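Local coordinates for protein ribokinase (Staphylococcus aureus, PDB 3RY7) that catalyses the ATP- and magnesium-dependent phosphorylation of D-ribose at O-5, yielding D-ribose 5-phosphate for nucleotide and amino-acid synthesis or the pentose phosphate pathway, at residues E91-Q96 with Y110-A115; S10-Q15 with Q140-I145; I60-T65 with Y85-A90; D14-V19 with A97-N102; A147-F152 with A171-L176. All blocks are in the same frame, centred on the assembly; numbering follows the deposited sequence.

Interaction 1 (E91-Q96 with Y110-A115); sequences EAKTGQ and YVYGGA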
# COMPACT_ATOMS: atom_id res chain seq x y z
N GLU A 91 -12.09 -33.15 -5.33
CA GLU A 91 -11.05 -34.04 -4.82
C GLU A 91 -10.24 -33.44 -3.68
O GLU A 91 -9.70 -34.15 -2.82
CB GLU A 91 -10.12 -34.42 -5.98
CG GLU A 91 -8.84 -35.19 -5.56
CD GLU A 91 -8.04 -35.70 -6.76
OE1 GLU A 91 -7.05 -36.44 -6.55
OE2 GLU A 91 -8.40 -35.36 -7.91
N ALA A 92 -10.11 -32.12 -3.68
CA ALA A 92 -9.29 -31.44 -2.68
C ALA A 92 -9.82 -30.02 -2.52
O ALA A 92 -10.46 -29.48 -3.42
CB ALA A 92 -7.80 -31.42 -3.10
N LYS A 93 -9.55 -29.43 -1.36
CA LYS A 93 -9.87 -28.04 -1.16
C LYS A 93 -8.89 -27.18 -1.95
O LYS A 93 -7.83 -27.65 -2.36
CB LYS A 93 -9.84 -27.74 0.33
CG LYS A 93 -10.85 -28.56 1.13
CD LYS A 93 -10.63 -28.37 2.62
CE LYS A 93 -9.19 -28.70 3.00
NZ LYS A 93 -8.98 -30.14 3.34
N THR A 94 -9.26 -25.94 -2.19
CA THR A 94 -8.36 -25.02 -2.87
C THR A 94 -7.03 -24.92 -2.13
O THR A 94 -6.99 -24.99 -0.90
CB THR A 94 -8.99 -23.65 -3.01
OG1 THR A 94 -10.21 -23.80 -3.74
CG2 THR A 94 -8.04 -22.70 -3.76
N GLY A 95 -5.94 -24.81 -2.88
CA GLY A 95 -4.62 -24.66 -2.29
C GLY A 95 -4.59 -23.44 -1.38
O GLY A 95 -5.27 -22.45 -1.65
N GLN A 96 -3.81 -23.51 -0.31
CA GLN A 96 -3.76 -22.45 0.69
C GLN A 96 -2.37 -22.27 1.30
O GLN A 96 -1.59 -23.24 1.42
CB GLN A 96 -4.76 -22.72 1.81
CG GLN A 96 -6.18 -22.68 1.34
CD GLN A 96 -7.12 -23.34 2.32
OE1 GLN A 96 -7.18 -22.96 3.48
NE2 GLN A 96 -7.88 -24.33 1.84
N TYR A 110 3.50 -21.87 5.75
CA TYR A 110 3.19 -23.26 5.40
C TYR A 110 2.30 -23.29 4.16
O TYR A 110 1.38 -22.48 4.02
CB TYR A 110 2.46 -23.98 6.52
CG TYR A 110 3.20 -24.02 7.82
CD1 TYR A 110 3.04 -23.02 8.76
CD2 TYR A 110 4.03 -25.09 8.12
CE1 TYR A 110 3.70 -23.08 9.98
CE2 TYR A 110 4.70 -25.15 9.33
CZ TYR A 110 4.53 -24.15 10.26
OH TYR A 110 5.20 -24.21 11.46
N VAL A 111 2.58 -24.23 3.25
CA VAL A 111 1.84 -24.32 2.00
C VAL A 111 1.09 -25.65 1.89
O VAL A 111 1.66 -26.72 2.07
CB VAL A 111 2.74 -24.12 0.76
CG1 VAL A 111 1.96 -24.38 -0.52
CG2 VAL A 111 3.34 -22.71 0.76
N TYR A 112 -0.21 -25.55 1.64
CA TYR A 112 -1.04 -26.72 1.42
C TYR A 112 -1.29 -26.79 -0.07
O TYR A 112 -1.84 -25.85 -0.66
CB TYR A 112 -2.35 -26.58 2.18
CG TYR A 112 -3.46 -27.52 1.75
CD1 TYR A 112 -3.35 -28.90 1.93
CD2 TYR A 112 -4.62 -27.02 1.18
CE1 TYR A 112 -4.38 -29.75 1.54
CE2 TYR A 112 -5.64 -27.84 0.80
CZ TYR A 112 -5.53 -29.20 0.98
OH TYR A 112 -6.58 -29.99 0.57
N GLY A 113 -0.85 -27.89 -0.68
CA GLY A 113 -0.97 -28.07 -2.12
C GLY A 113 -2.42 -28.06 -2.58
O GLY A 113 -2.76 -27.37 -3.54
N GLY A 114 -3.26 -28.83 -1.90
CA GLY A 114 -4.67 -28.90 -2.23
C GLY A 114 -4.92 -29.20 -3.70
O GLY A 114 -4.19 -29.99 -4.30
N ALA A 115 -5.93 -28.55 -4.27
CA ALA A 115 -6.32 -28.76 -5.68
C ALA A 115 -5.17 -28.59 -6.67
O ALA A 115 -5.13 -29.27 -7.69
CB ALA A 115 -7.48 -27.84 -6.06
O HOH W 1 -9.11 -31.95 0.80
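The ring of Tyr-112 carries the backbone N of Gly-114 over the centre of one face, 3.5 Å above the plane, while Thr-94 O approaches its edge, 3.6 Å from CE2. This is the open end of the beta hairpin formed by strands 95-101 and 107-112, in the small sheet of a PfkB-family sugar kinase. Gln-96 and Tyr-112 form an antiparallel hydrogen-bonded pair: Tyr-112 N reaches Gln-96 O at 2.7 Å, whereas the return bond from Gln-96 N to Tyr-112 O is longer, 3.1 Å. With CG anti to the backbone N (chi1 164°), the tyrosine ring is laid back along the incoming chain towards Lys-93, whose side chain crosses it at about a right angle. Beyond the paired residues the chain turns through Gly-113 and Gly-114, the latter with a positive phi, and Ala-115 N donates to Lys-93 O at 2.8 Å. Thr-94 faces the other way and hydrogen-bonds through OG1 to Asp-66 and to the backbone N of Gly-64. The amide of Gln-96 reaches back, NE2 donating to Thr-94 O at 3.0 Å. A water bridges the lysine and tyrosine side chains, 3.1 Å from Lys-93 NZ and 3.2 Å from Tyr-112 OH.

Interaction 2 (S10-Q15 with Q140-I145); sequences STNVDQ and QLEVPI. With GOL (glycerol), chain B.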
# COMPACT_ATOMS: atom_id res chain seq x y z
N SER A 10 -0.23 -22.55 -9.90
CA SER A 10 -1.02 -22.64 -8.69
C SER A 10 -1.85 -21.40 -8.40
O SER A 10 -1.47 -20.27 -8.72
CB SER A 10 -0.08 -22.88 -7.51
OG SER A 10 0.84 -21.79 -7.39
N THR A 11 -3.00 -21.63 -7.78
CA THR A 11 -3.76 -20.55 -7.15
C THR A 11 -3.91 -20.90 -5.68
O THR A 11 -4.32 -22.02 -5.34
CB THR A 11 -5.15 -20.38 -7.78
OG1 THR A 11 -5.00 -19.97 -9.14
CG2 THR A 11 -5.96 -19.32 -7.02
N ASN A 12 -3.53 -19.97 -4.81
CA ASN A 12 -3.58 -20.19 -3.37
C ASN A 12 -4.42 -19.12 -2.70
O ASN A 12 -4.45 -17.98 -3.15
CB ASN A 12 -2.17 -20.11 -2.76
CG ASN A 12 -1.34 -21.37 -2.99
OD1 ASN A 12 -1.87 -22.44 -3.30
ND2 ASN A 12 -0.02 -21.24 -2.80
N VAL A 13 -5.10 -19.48 -1.61
CA VAL A 13 -5.62 -18.45 -0.73
C VAL A 13 -4.65 -18.30 0.44
O VAL A 13 -4.47 -19.22 1.23
CB VAL A 13 -7.05 -18.76 -0.25
CG1 VAL A 13 -7.52 -17.71 0.74
CG2 VAL A 13 -8.00 -18.86 -1.46
N ASP A 14 -3.99 -17.15 0.51
CA ASP A 14 -3.04 -16.87 1.59
C ASP A 14 -3.76 -16.37 2.84
O ASP A 14 -4.44 -15.35 2.81
CB ASP A 14 -2.03 -15.81 1.14
CG ASP A 14 -1.12 -16.28 0.01
OD1 ASP A 14 -1.12 -17.49 -0.33
OD2 ASP A 14 -0.39 -15.43 -0.53
N GLN A 15 -3.62 -17.09 3.94
CA GLN A 15 -4.13 -16.64 5.22
C GLN A 15 -3.07 -15.99 6.08
O GLN A 15 -2.20 -16.67 6.62
CB GLN A 15 -4.70 -17.80 6.01
CG GLN A 15 -6.17 -17.65 6.23
CD GLN A 15 -6.93 -18.09 5.02
OE1 GLN A 15 -7.80 -17.39 4.51
NE2 GLN A 15 -6.60 -19.28 4.53
N GLN A 140 5.42 -23.18 -12.81
CA GLN A 140 6.17 -23.25 -11.57
C GLN A 140 5.92 -24.58 -10.90
O GLN A 140 5.12 -25.34 -11.34
CB GLN A 140 5.79 -22.12 -10.61
CG GLN A 140 5.50 -20.84 -11.26
CD GLN A 140 4.16 -20.81 -11.86
OE1 GLN A 140 3.26 -21.42 -11.38
NE2 GLN A 140 4.04 -20.13 -12.93
N LEU A 141 6.61 -24.83 -9.82
CA LEU A 141 6.53 -26.14 -9.20
C LEU A 141 5.49 -26.25 -8.05
O LEU A 141 5.61 -27.12 -7.21
CB LEU A 141 7.91 -26.60 -8.72
CG LEU A 141 8.99 -26.70 -9.80
CD1 LEU A 141 10.33 -27.15 -9.23
CD2 LEU A 141 8.54 -27.68 -10.88
N GLU A 142 4.49 -25.37 -8.02
CA GLU A 142 3.37 -25.53 -7.08
C GLU A 142 2.24 -26.36 -7.73
O GLU A 142 1.12 -26.42 -7.23
CB GLU A 142 2.86 -24.17 -6.57
CG GLU A 142 3.95 -23.44 -5.76
CD GLU A 142 3.44 -22.19 -5.03
OE1 GLU A 142 2.49 -21.53 -5.51
OE2 GLU A 142 4.03 -21.88 -3.97
N VAL A 143 2.60 -27.01 -8.83
CA VAL A 143 1.71 -27.89 -9.57
C VAL A 143 2.55 -29.15 -9.90
O VAL A 143 3.79 -29.10 -9.84
CB VAL A 143 1.19 -27.11 -10.81
CG1 VAL A 143 1.48 -27.82 -12.08
CG2 VAL A 143 -0.28 -26.71 -10.67
N PRO A 144 1.90 -30.30 -10.18
CA PRO A 144 2.74 -31.50 -10.23
C PRO A 144 3.59 -31.59 -11.51
O PRO A 144 3.19 -31.15 -12.58
CB PRO A 144 1.72 -32.66 -10.19
CG PRO A 144 0.43 -32.03 -9.70
CD PRO A 144 0.46 -30.62 -10.22
N ILE A 145 4.77 -32.14 -11.35
CA ILE A 145 5.70 -32.31 -12.47
C ILE A 145 5.10 -33.01 -13.71
O ILE A 145 5.28 -32.52 -14.82
CB ILE A 145 7.01 -32.97 -11.98
CG1 ILE A 145 7.86 -31.92 -11.24
CG2 ILE A 145 7.79 -33.61 -13.15
CD1 ILE A 145 8.94 -32.51 -10.37
C1 GOL B . 3.35 -18.75 -1.85
O1 GOL B . 3.24 -19.35 -3.14
C2 GOL B . 2.11 -17.87 -1.61
O2 GOL B . 1.01 -18.77 -1.54
C3 GOL B . 1.94 -17.01 -2.85
O3 GOL B . 1.85 -15.64 -2.51
O HOH W 2 2.90 -23.70 -9.99
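A very short bond, 2.5 Å from Ser-10 OG to Glu-142 OE1, is the one direct hydrogen bond between two segments more than a hundred residues apart. It belongs to the sugar pocket of the ribokinase fold, where the chain leading into strand 12-18 meets the loop that follows strand 136-140. The hydroxyl comes to the anti lone pair of OE1, the side away from OE2. Ser-10 OG sits between its backbone N and carbonyl carbon (chi1 61°), which aims it at the carboxylate; the backbones stand close enough for Ser-10 CB and Glu-142 CB to lie 3.3 Å apart. OE1 also accepts from the backbone N of Lys-42, so two donors fix the carboxylate, and OE2 is turned to the pocket. There a glycerol, probably from the crystallisation liquor, donates from O1 to Glu-142 OE2 at 2.8 Å. Its other two hydroxyls grip both oxygens of Asp-14, in a manner consistent with the way Asp-14 and Glu-142 would hold ribose. Behind the carboxylate a water donates to Gln-140 OE1 at 2.7 Å and weakly accepts from Ser-10 N and Glu-142 N; Gln-140 NE2 bonds in turn to Gln-46 OE1.

Interaction 3 (I60-T65 with Y85-A90); sequences ITKIGT and YIIKTA
Lys-62 crosses Ile-87 at a slant, its CG 3.7 Å from Ile-87 CG2, and the extended lysine chain then passes over the neighbouring strand until its CE is 3.7 Å from Thr-89 CB. On the opposite face of the sheet, Ile-63 and Lys-88 lie side by side and point the same way. Ile-63 CG1 occupies the position between backbone N and carbonyl carbon (chi1 60°), which brings it to 3.9 Å from Lys-88 CG. Thr-61 repeats the pattern with its methyl, packing CG2 against Ile-86 CG1 at 3.7 Å.

Beneath these side chains three backbone bonds set the spacing. Ile-87 N donates to Thr-61 O in an almost straight bond (178° at the hydrogen), Ile-63 N to Ile-87 O, and Thr-89 N to Ile-63 O, each 2.9 Å long.

The second shell fixes the polar ends. Lys-62 NZ forms a salt bridge with Asp-123, bonds to Thr-118 O and gives a hydrogen to a water 2.7 Å away that also contacts Thr-89 OG1, itself hydrogen-bonded with Glu-91 N. Thr-61 OG1 is tied to Gly-9 O and Thr-11 OG1, anchoring this strand to the chain that enters the sugar pocket. Helix 70-78 packs Leu-73 against Ile-63 and Ile-86. Strand 56-64, that helix and strand 87-89 make a beta-alpha-beta unit at one border of the large, mainly parallel sheet of the ribokinase fold.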
# COMPACT_ATOMS: atom_id res chain seq x y z
N ILE A 60 -4.06 -21.65 -16.68
CA ILE A 60 -4.50 -23.00 -16.42
C ILE A 60 -4.18 -23.29 -14.97
O ILE A 60 -3.01 -23.36 -14.59
CB ILE A 60 -3.79 -24.03 -17.31
CG1 ILE A 60 -4.01 -23.73 -18.80
CG2 ILE A 60 -4.29 -25.41 -17.01
CD1 ILE A 60 -3.15 -24.62 -19.71
N THR A 61 -5.21 -23.42 -14.15
CA THR A 61 -4.98 -23.60 -12.74
C THR A 61 -6.11 -24.48 -12.22
O THR A 61 -7.15 -24.59 -12.86
CB THR A 61 -4.92 -22.23 -12.02
OG1 THR A 61 -4.43 -22.40 -10.68
CG2 THR A 61 -6.28 -21.57 -12.00
N LYS A 62 -5.89 -25.13 -11.09
CA LYS A 62 -6.89 -26.03 -10.54
C LYS A 62 -7.20 -25.67 -9.10
O LYS A 62 -6.34 -25.76 -8.22
CB LYS A 62 -6.41 -27.48 -10.62
CG LYS A 62 -7.52 -28.52 -10.43
CD LYS A 62 -6.94 -29.93 -10.59
CE LYS A 62 -8.03 -31.01 -10.68
NZ LYS A 62 -7.39 -32.38 -10.81
N ILE A 63 -8.44 -25.25 -8.87
CA ILE A 63 -8.92 -24.96 -7.53
C ILE A 63 -9.98 -25.96 -7.11
O ILE A 63 -10.36 -26.86 -7.88
CB ILE A 63 -9.54 -23.57 -7.46
CG1 ILE A 63 -10.71 -23.46 -8.43
CG2 ILE A 63 -8.47 -22.51 -7.76
CD1 ILE A 63 -11.27 -22.05 -8.55
N GLY A 64 -10.46 -25.81 -5.89
CA GLY A 64 -11.48 -26.70 -5.38
C GLY A 64 -12.87 -26.18 -5.73
O GLY A 64 -13.02 -25.18 -6.43
N THR A 65 -13.88 -26.88 -5.22
CA THR A 65 -15.26 -26.48 -5.40
C THR A 65 -15.76 -25.82 -4.11
O THR A 65 -16.97 -25.71 -3.88
CB THR A 65 -16.13 -27.69 -5.77
OG1 THR A 65 -15.90 -28.75 -4.83
CG2 THR A 65 -15.78 -28.19 -7.19
N TYR A 85 -10.09 -22.20 -18.99
CA TYR A 85 -9.44 -23.47 -18.75
C TYR A 85 -9.18 -23.75 -17.28
O TYR A 85 -8.56 -24.75 -16.93
CB TYR A 85 -8.17 -23.58 -19.60
CG TYR A 85 -8.46 -23.44 -21.09
CD1 TYR A 85 -8.87 -24.54 -21.84
CD2 TYR A 85 -8.38 -22.20 -21.73
CE1 TYR A 85 -9.17 -24.42 -23.20
CE2 TYR A 85 -8.67 -22.07 -23.09
CZ TYR A 85 -9.06 -23.18 -23.82
OH TYR A 85 -9.35 -23.07 -25.16
N ILE A 86 -9.68 -22.88 -16.41
CA ILE A 86 -9.57 -23.14 -14.97
C ILE A 86 -10.42 -24.34 -14.57
O ILE A 86 -11.59 -24.45 -14.95
CB ILE A 86 -9.98 -21.93 -14.14
CG1 ILE A 86 -9.01 -20.78 -14.39
CG2 ILE A 86 -10.02 -22.29 -12.66
CD1 ILE A 86 -9.39 -19.52 -13.66
N ILE A 87 -9.83 -25.24 -13.79
CA ILE A 87 -10.45 -26.48 -13.38
C ILE A 87 -10.89 -26.42 -11.92
O ILE A 87 -10.17 -25.89 -11.09
CB ILE A 87 -9.44 -27.64 -13.53
CG1 ILE A 87 -8.94 -27.73 -14.97
CG2 ILE A 87 -10.04 -28.97 -13.08
CD1 ILE A 87 -7.44 -27.88 -15.05
N LYS A 88 -12.08 -26.95 -11.62
CA LYS A 88 -12.54 -27.07 -10.23
C LYS A 88 -12.73 -28.52 -9.89
O LYS A 88 -13.29 -29.28 -10.67
CB LYS A 88 -13.86 -26.33 -10.00
CG LYS A 88 -13.78 -24.85 -10.30
CD LYS A 88 -15.00 -24.10 -9.76
CE LYS A 88 -15.08 -22.69 -10.33
NZ LYS A 88 -16.25 -21.92 -9.77
N THR A 89 -12.26 -28.91 -8.71
CA THR A 89 -12.33 -30.30 -8.30
C THR A 89 -12.82 -30.40 -6.87
O THR A 89 -12.53 -29.53 -6.03
CB THR A 89 -10.98 -30.97 -8.39
OG1 THR A 89 -11.14 -32.35 -8.03
CG2 THR A 89 -9.97 -30.33 -7.43
N ALA A 90 -13.57 -31.48 -6.59
CA ALA A 90 -14.06 -31.77 -5.25
C ALA A 90 -13.10 -32.72 -4.58
O ALA A 90 -13.25 -33.05 -3.42
CB ALA A 90 -15.45 -32.38 -5.31
O HOH W 3 -9.44 -33.85 -9.81

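Interaction 4 (D14-V19 with A97-N102); sequences DQFLTV and AFITVN
Ile-99 packs closely against the ring of Phe-16, its CB over one face in a CH-pi contact, 4.2 Å from the ring centroid, and its CD1 pressing on Phe-16 CZ at 3.4 Å. Phe-16 has CG anti to its carbonyl carbon (chi1 -74°), so that the ring lies alongside the isoleucine, and Val-101 CG2 reaches the ring's edge, in plane, 3.9 Å from CD1. On the same face of the sheet, OD1 of Asp-14, whose carboxylate faces the sugar pocket, rests 3.4 Å from Ala-97 CB. Lys-288 of the second subunit makes a cation-pi contact with the Phe-16 ring, so this face also serves the dimer.

Between the two strands run five backbone hydrogen bonds, from Gln-15 N to Ala-97 O at one end to Val-19 N to Val-101 O at the other. They join strands 12-18 and 95-101 as parallel neighbours in the four-stranded sheet that, in ribokinases, forms the lid over the sugar site and the dimer interface.

On the other face, bearing Gln-15, Leu-17, Phe-98 and Thr-100, side chains meet at longer distances than Phe-16 and Ile-99 do, though the Phe-16 face too opens to solvent, at Thr-18. Gln-15 and Phe-98 lie side by side with amide and ring planes 38° apart, yet NE2 comes no nearer to CE2 than 4.0 Å. Further along, Val-19 crosses Thr-100 at a slant, with Val-19 CG1 3.8 Å from Thr-100 CG2.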
# COMPACT_ATOMS: atom_id res chain seq x y z
N ASP A 14 -3.99 -17.15 0.51
CA ASP A 14 -3.04 -16.87 1.59
C ASP A 14 -3.76 -16.37 2.84
O ASP A 14 -4.44 -15.35 2.81
CB ASP A 14 -2.03 -15.81 1.14
CG ASP A 14 -1.12 -16.28 0.01
OD1 ASP A 14 -1.12 -17.49 -0.33
OD2 ASP A 14 -0.39 -15.43 -0.53
N GLN A 15 -3.62 -17.09 3.94
CA GLN A 15 -4.13 -16.64 5.22
C GLN A 15 -3.07 -15.99 6.08
O GLN A 15 -2.20 -16.67 6.62
CB GLN A 15 -4.70 -17.80 6.01
CG GLN A 15 -6.17 -17.65 6.23
CD GLN A 15 -6.93 -18.09 5.02
OE1 GLN A 15 -7.80 -17.39 4.51
NE2 GLN A 15 -6.60 -19.28 4.53
N PHE A 16 -3.16 -14.68 6.22
CA PHE A 16 -2.19 -13.91 7.00
C PHE A 16 -2.65 -13.63 8.43
O PHE A 16 -3.71 -13.05 8.66
CB PHE A 16 -1.90 -12.59 6.30
CG PHE A 16 -1.04 -12.72 5.09
CD1 PHE A 16 0.34 -12.60 5.19
CD2 PHE A 16 -1.60 -12.97 3.84
CE1 PHE A 16 1.15 -12.71 4.07
CE2 PHE A 16 -0.81 -13.08 2.71
CZ PHE A 16 0.58 -12.95 2.83
N LEU A 17 -1.82 -14.05 9.39
CA LEU A 17 -2.00 -13.70 10.80
C LEU A 17 -0.85 -12.82 11.25
O LEU A 17 0.30 -13.28 11.31
CB LEU A 17 -2.01 -14.96 11.65
CG LEU A 17 -2.37 -14.79 13.13
CD1 LEU A 17 -3.84 -14.42 13.26
CD2 LEU A 17 -2.07 -16.06 13.91
N THR A 18 -1.13 -11.56 11.55
CA THR A 18 -0.07 -10.66 12.00
C THR A 18 0.03 -10.70 13.52
O THR A 18 -0.92 -10.35 14.22
CB THR A 18 -0.32 -9.21 11.58
OG1 THR A 18 -0.49 -9.15 10.16
CG2 THR A 18 0.86 -8.34 11.99
N VAL A 19 1.17 -11.16 14.01
CA VAL A 19 1.45 -11.12 15.43
C VAL A 19 2.52 -10.07 15.71
O VAL A 19 3.00 -9.37 14.81
CB VAL A 19 1.92 -12.49 15.94
CG1 VAL A 19 0.95 -13.57 15.49
CG2 VAL A 19 3.32 -12.80 15.43
N ALA A 97 -2.06 -21.04 1.70
CA ALA A 97 -0.85 -20.79 2.47
C ALA A 97 -1.21 -20.13 3.80
O ALA A 97 -2.07 -19.23 3.86
CB ALA A 97 0.12 -19.92 1.67
N PHE A 98 -0.55 -20.58 4.85
CA PHE A 98 -0.77 -20.05 6.18
C PHE A 98 0.50 -19.33 6.63
O PHE A 98 1.53 -19.96 6.88
CB PHE A 98 -1.18 -21.19 7.10
CG PHE A 98 -2.26 -22.06 6.52
CD1 PHE A 98 -1.95 -23.25 5.87
CD2 PHE A 98 -3.60 -21.67 6.57
CE1 PHE A 98 -2.95 -24.06 5.32
CE2 PHE A 98 -4.62 -22.46 6.02
CZ PHE A 98 -4.28 -23.66 5.39
N ILE A 99 0.40 -18.01 6.67
CA ILE A 99 1.54 -17.13 6.86
C ILE A 99 1.44 -16.30 8.14
O ILE A 99 0.51 -15.50 8.31
CB ILE A 99 1.65 -16.17 5.66
CG1 ILE A 99 1.77 -16.99 4.35
CG2 ILE A 99 2.82 -15.23 5.82
CD1 ILE A 99 1.53 -16.18 3.09
N THR A 100 2.38 -16.51 9.06
CA THR A 100 2.43 -15.71 10.28
C THR A 100 3.50 -14.63 10.17
O THR A 100 4.68 -14.95 10.05
CB THR A 100 2.71 -16.59 11.51
OG1 THR A 100 1.86 -17.73 11.49
CG2 THR A 100 2.48 -15.80 12.80
N VAL A 101 3.08 -13.37 10.19
CA VAL A 101 3.98 -12.22 10.15
C VAL A 101 4.27 -11.68 11.56
O VAL A 101 3.35 -11.54 12.36
CB VAL A 101 3.35 -11.08 9.37
CG1 VAL A 101 4.36 -9.97 9.15
CG2 VAL A 101 2.79 -11.59 8.06
N ASN A 102 5.52 -11.36 11.86
CA ASN A 102 5.81 -10.67 13.13
C ASN A 102 6.00 -9.16 12.98
O ASN A 102 5.85 -8.62 11.88
CB ASN A 102 6.95 -11.33 13.92
CG ASN A 102 8.30 -11.25 13.22
OD1 ASN A 102 8.49 -10.49 12.26
ND2 ASN A 102 9.25 -12.04 13.71

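Interaction 5 (A147-F152 with A171-L176); sequences AIISAF and ALPNEL
Leu-176 holds CG anti to its backbone N (chi1 174°), and with chi2 at 54° its CD1 branch points towards helix 145-157, meeting Phe-152 CD1 at 3.6 Å and Ile-148 CG2 at 3.9 Å. On the helix, Ile-149 has CG1 anti to its carbonyl carbon (chi1 -72°), and this sends the longer branch towards segment 171-176: CG1 lies 3.7 Å from Leu-176 CB, and the terminal CD1 reaches Pro-173 CG at 4.3 Å. The two isoleucines thus approach Leu-176 with different branches, Ile-148 with its CG2 methyl and Ile-149 with its ethyl arm, and both cross it obliquely.

Phe-152 sits one turn after Ile-148. Ile-148 CG2 lies over the centre of its ring, 3.8 Å above the plane, so that one methyl touches both the ring and Leu-176 CD1. Glu-175 frames the outer side. Its extended chain crosses Ile-149 at about a right angle: Glu-175 CG packs on Ile-149 CD1 at 3.9 Å, and OE1 lies against the CG2 methyl of Ile-149 at 3.5 Å.

Pro-173 is the N-cap of the short helix 174-177, and its carbonyl accepts a hydrogen bond from Leu-176 N, which sets the leucine at the first turn. Leu-164 of strand 161-165 touches both Phe-152 and Leu-176, and Leu-179 touches Ile-149 and Phe-152. The contact therefore joins two helices on one side of the large sheet of this alpha/beta fold. It is mostly apolar, with one carboxylate at its exposed margin; as the segments share no polar bond, shape and burial probably account for the association.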
# COMPACT_ATOMS: atom_id res chain seq x y z
N ALA A 147 2.10 -32.96 -14.76
CA ALA A 147 1.28 -31.99 -15.47
C ALA A 147 2.14 -31.02 -16.28
O ALA A 147 1.77 -30.64 -17.40
CB ALA A 147 0.38 -31.21 -14.50
N ILE A 148 3.26 -30.59 -15.70
CA ILE A 148 4.13 -29.65 -16.38
C ILE A 148 4.78 -30.31 -17.62
O ILE A 148 4.84 -29.72 -18.69
CB ILE A 148 5.22 -29.08 -15.44
CG1 ILE A 148 4.59 -28.32 -14.25
CG2 ILE A 148 6.15 -28.13 -16.23
CD1 ILE A 148 5.59 -27.97 -13.19
N ILE A 149 5.24 -31.55 -17.45
CA ILE A 149 5.82 -32.31 -18.57
C ILE A 149 4.84 -32.36 -19.74
O ILE A 149 5.20 -32.11 -20.90
CB ILE A 149 6.22 -33.72 -18.14
CG1 ILE A 149 7.46 -33.67 -17.25
CG2 ILE A 149 6.50 -34.60 -19.35
CD1 ILE A 149 7.80 -35.02 -16.61
N SER A 150 3.58 -32.63 -19.43
CA SER A 150 2.60 -32.79 -20.50
C SER A 150 2.33 -31.47 -21.24
O SER A 150 2.15 -31.45 -22.47
CB SER A 150 1.33 -33.43 -19.95
OG SER A 150 0.20 -32.64 -20.26
N ALA A 151 2.32 -30.36 -20.49
CA ALA A 151 2.11 -29.05 -21.10
C ALA A 151 3.32 -28.65 -21.95
O ALA A 151 3.17 -28.04 -23.01
CB ALA A 151 1.83 -28.01 -20.02
N PHE A 152 4.52 -29.00 -21.48
CA PHE A 152 5.75 -28.65 -22.19
C PHE A 152 5.95 -29.54 -23.43
O PHE A 152 6.55 -29.11 -24.41
CB PHE A 152 6.96 -28.75 -21.25
CG PHE A 152 7.13 -27.55 -20.33
CD1 PHE A 152 8.28 -27.41 -19.53
CD2 PHE A 152 6.16 -26.55 -20.27
CE1 PHE A 152 8.44 -26.30 -18.68
CE2 PHE A 152 6.32 -25.42 -19.43
CZ PHE A 152 7.47 -25.30 -18.63
N ALA A 171 13.96 -31.55 -7.00
CA ALA A 171 14.66 -32.28 -8.04
C ALA A 171 13.73 -32.50 -9.24
O ALA A 171 12.55 -32.80 -9.07
CB ALA A 171 15.16 -33.61 -7.51
N LEU A 172 14.28 -32.35 -10.44
CA LEU A 172 13.51 -32.55 -11.66
C LEU A 172 14.03 -33.77 -12.43
O LEU A 172 15.23 -34.04 -12.43
CB LEU A 172 13.61 -31.30 -12.54
CG LEU A 172 13.41 -29.96 -11.83
CD1 LEU A 172 13.57 -28.83 -12.81
CD2 LEU A 172 12.05 -29.89 -11.14
N PRO A 173 13.12 -34.53 -13.06
CA PRO A 173 13.53 -35.63 -13.93
C PRO A 173 13.95 -35.14 -15.31
O PRO A 173 13.51 -34.07 -15.75
CB PRO A 173 12.26 -36.47 -14.04
CG PRO A 173 11.15 -35.46 -13.93
CD PRO A 173 11.66 -34.42 -12.96
N ASN A 174 14.77 -35.93 -16.00
CA ASN A 174 15.26 -35.55 -17.32
C ASN A 174 14.11 -35.35 -18.29
O ASN A 174 14.18 -34.49 -19.17
CB ASN A 174 16.23 -36.61 -17.85
CG ASN A 174 17.45 -36.77 -16.97
OD1 ASN A 174 17.81 -35.86 -16.22
ND2 ASN A 174 18.09 -37.94 -17.04
N GLU A 175 13.07 -36.16 -18.11
CA GLU A 175 11.87 -36.04 -18.92
C GLU A 175 11.34 -34.60 -18.96
O GLU A 175 10.75 -34.16 -19.95
CB GLU A 175 10.80 -37.02 -18.41
CG GLU A 175 9.60 -37.19 -19.32
CD GLU A 175 8.61 -38.22 -18.76
OE1 GLU A 175 7.38 -37.96 -18.81
OE2 GLU A 175 9.07 -39.28 -18.27
N LEU A 176 11.58 -33.85 -17.88
CA LEU A 176 11.15 -32.45 -17.82
C LEU A 176 12.29 -31.53 -18.24
O LEU A 176 12.09 -30.60 -19.02
CB LEU A 176 10.65 -32.06 -16.42
CG LEU A 176 10.31 -30.56 -16.26
CD1 LEU A 176 9.32 -30.08 -17.31
CD2 LEU A 176 9.81 -30.22 -14.87

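How the interactions relate
The five contacts trace a path from the small sheet to the body of the large one. Interactions 1, 2 and 4 share the small sheet: strand 12-18 serves 2 and 4, which have Asp-14 and Gln-15 in common, and strand 95-101 serves 1 and 4. Interaction 2 holds the sugar-site residues, with its centre about 8 Å from that of interaction 1 and about 12 Å from that of interaction 3. Gly-95 O and Val-13 N, 3.0 Å apart, link 1 to 2, while Ala-115 CB packs 3.2 Å from Lys-62 O where 1 meets 3. Interaction 5 abuts interaction 2 through Ile-148 and Leu-141, yet its centre is about 32 Å from that of interaction 4.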